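Methyl-CpG-binding domain protein 3 (Homo sapiens, PDB 6CCG) binds DNA carrying methylated CpG sites through its methyl-CpG-binding domain and probably takes part in the control of transcription. Local coordinates at residues 49-52 / 53-57. Numbering follows the deposited sequence.
Sequences PQLA and RYLGG. With nucleotides of chain D.
Arg53 folds back over the first turn of helix 48-55. Its chain bends at chi3 (-75°), which lays one guanidinium face over Pro49 O and Gln50 CA, both near the rim of the group. Arg53 NH1 lies 3.6 Å from Gln50 CA and also touches Gln50 CG. The amide and guanidinium planes stand 43° apart. The extended Gln50 side chain carries OE1 to the backbone N of Arg46, from which it accepts a hydrogen bond. The Tyr54 ring turns its edge to a carbonyl, with Tyr54 CD1 3.7 Å from Gln50 O.

The backbone bonds are helical. Arg53 N donates to Pro49 O, with a weak second bond to Gln50 O. Leu51 O accepts from Leu55 N at 3.0 Å and from Tyr54 N. Gly56 N reaches Ala52 O at 2.8 Å.

Apolar contact is slight here. Leu51 CD1 meets Leu55 CD1 at 4.2 Å, and both leucines pack on Trp17.

Pro49 CD lies 3.7 Å from O5' of DG5 of chain D. An alanine here has no CG or CD and is likely to leave a gap beside that O5'. The chemistry implies that Pro49 meets the DNA backbone through ring carbons, by van der Waals contact rather than a hydrogen bond, while the leucines face the protein.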
loop_
_atom_site.group_PDB
_atom_site.type_symbol
_atom_site.label_atom_id
_atom_site.label_comp_id
_atom_site.label_asym_id
_atom_site.label_seq_id
_atom_site.Cartn_x
_atom_site.Cartn_y
_atom_site.Cartn_z
ATOM N N PRO A 49 4.841 5.273 -7.359
ATOM C CA PRO A 49 5.939 5.103 -8.359
ATOM C C PRO A 49 6.909 4.026 -7.955
ATOM O O PRO A 49 7.306 3.200 -8.805
ATOM C CB PRO A 49 6.623 6.465 -8.364
ATOM C CG PRO A 49 5.557 7.418 -7.937
ATOM C CD PRO A 49 4.719 6.678 -6.933
ATOM N N GLN A 50 7.274 3.997 -6.673
ATOM C CA GLN A 50 8.131 2.919 -6.135
ATOM C C GLN A 50 7.542 1.515 -6.400
ATOM O O GLN A 50 8.230 0.652 -6.914
ATOM C CB GLN A 50 8.359 3.118 -4.650
ATOM C CG GLN A 50 9.446 2.253 -4.063
ATOM C CD GLN A 50 9.510 2.310 -2.561
ATOM O OE1 GLN A 50 8.525 2.719 -1.889
ATOM N NE2 GLN A 50 10.683 1.879 -1.989
ATOM N N LEU A 51 6.260 1.326 -6.038
ATOM C CA LEU A 51 5.524 0.076 -6.309
ATOM C C LEU A 51 5.483 -0.306 -7.795
ATOM O O LEU A 51 5.574 -1.487 -8.132
ATOM C CB LEU A 51 4.079 0.197 -5.817
ATOM C CG LEU A 51 3.236 -1.041 -5.588
ATOM C CD1 LEU A 51 3.952 -2.035 -4.680
ATOM C CD2 LEU A 51 1.887 -0.615 -4.946
ATOM N N ALA A 52 5.303 0.695 -8.661
ATOM C CA ALA A 52 5.142 0.472 -10.059
ATOM C C ALA A 52 6.463 -0.078 -10.720
ATOM O O ALA A 52 6.407 -0.832 -11.705
ATOM C CB ALA A 52 4.662 1.737 -10.745
ATOM N N ARG A 53 7.611 0.242 -10.141
ATOM C CA ARG A 53 8.905 -0.367 -10.600
ATOM C C ARG A 53 8.995 -1.912 -10.374
ATOM O O ARG A 53 9.727 -2.589 -11.077
ATOM C CB ARG A 53 10.089 0.365 -9.928
ATOM C CG ARG A 53 10.272 1.802 -10.441
ATOM C CD ARG A 53 11.631 2.360 -10.088
ATOM N NE ARG A 53 11.724 2.731 -8.690
ATOM C CZ ARG A 53 11.260 3.878 -8.169
ATOM N NH1 ARG A 53 11.416 4.122 -6.862
ATOM N NH2 ARG A 53 10.632 4.792 -8.942
ATOM N N TYR A 54 8.239 -2.445 -9.409
ATOM C CA TYR A 54 8.179 -3.918 -9.149
ATOM C C TYR A 54 7.017 -4.615 -9.874
ATOM O O TYR A 54 7.212 -5.669 -10.502
ATOM C CB TYR A 54 8.158 -4.208 -7.624
ATOM C CG TYR A 54 9.490 -3.906 -7.021
ATOM C CD1 TYR A 54 9.923 -2.585 -6.892
ATOM C CD2 TYR A 54 10.381 -4.939 -6.643
ATOM C CE1 TYR A 54 11.198 -2.279 -6.383
ATOM C CE2 TYR A 54 11.646 -4.651 -6.136
ATOM C CZ TYR A 54 12.045 -3.301 -5.998
ATOM O OH TYR A 54 13.292 -2.954 -5.493
ATOM N N LEU A 55 5.837 -4.008 -9.827
ATOM C CA LEU A 55 4.621 -4.640 -10.360
ATOM C C LEU A 55 4.121 -4.111 -11.692
ATOM O O LEU A 55 3.300 -4.780 -12.340
ATOM C CB LEU A 55 3.500 -4.488 -9.317
ATOM C CG LEU A 55 3.617 -5.362 -8.090
ATOM C CD1 LEU A 55 2.462 -5.051 -7.156
ATOM C CD2 LEU A 55 3.622 -6.856 -8.483
ATOM N N GLY A 56 4.608 -2.932 -12.116
ATOM C CA GLY A 56 4.165 -2.275 -13.355
ATOM C C GLY A 56 4.170 -3.175 -14.579
ATOM O O GLY A 56 3.277 -3.079 -15.415
ATOM N N GLY A 57 5.176 -4.054 -14.680
ATOM C CA GLY A 57 5.234 -5.063 -15.755
ATOM C C GLY A 57 4.223 -6.168 -15.511
ATOM O O GLY A 57 3.289 -6.342 -16.296
ATOM P P DG D 5 2.077 9.615 -6.415
ATOM O OP1 DG D 5 2.284 9.867 -7.869
ATOM O OP2 DG D 5 1.568 8.315 -5.905
ATOM O "O5'" DG D 5 3.469 9.888 -5.690
ATOM C "C5'" DG D 5 4.270 10.991 -6.116
ATOM C "C4'" DG D 5 5.391 11.252 -5.138
ATOM O "O4'" DG D 5 4.867 11.805 -3.917
ATOM C "C3'" DG D 5 6.216 10.019 -4.721
ATOM O "O3'" DG D 5 7.441 10.047 -5.479
ATOM C "C2'" DG D 5 6.301 10.140 -3.193
ATOM C "C1'" DG D 5 5.822 11.559 -2.933
ATOM N N9 DG D 5 5.215 11.833 -1.625
ATOM C C8 DG D 5 4.313 11.055 -0.935
ATOM N N7 DG D 5 3.971 11.571 0.217
ATOM C C5 DG D 5 4.705 12.746 0.298
ATOM C C6 DG D 5 4.767 13.730 1.333
ATOM O O6 DG D 5 4.156 13.759 2.395
ATOM N N1 DG D 5 5.634 14.768 1.003
ATOM C C2 DG D 5 6.349 14.857 -0.170
ATOM N N2 DG D 5 7.127 15.944 -0.313
ATOM N N3 DG D 5 6.322 13.937 -1.125
ATOM C C4 DG D 5 5.476 12.923 -0.831
#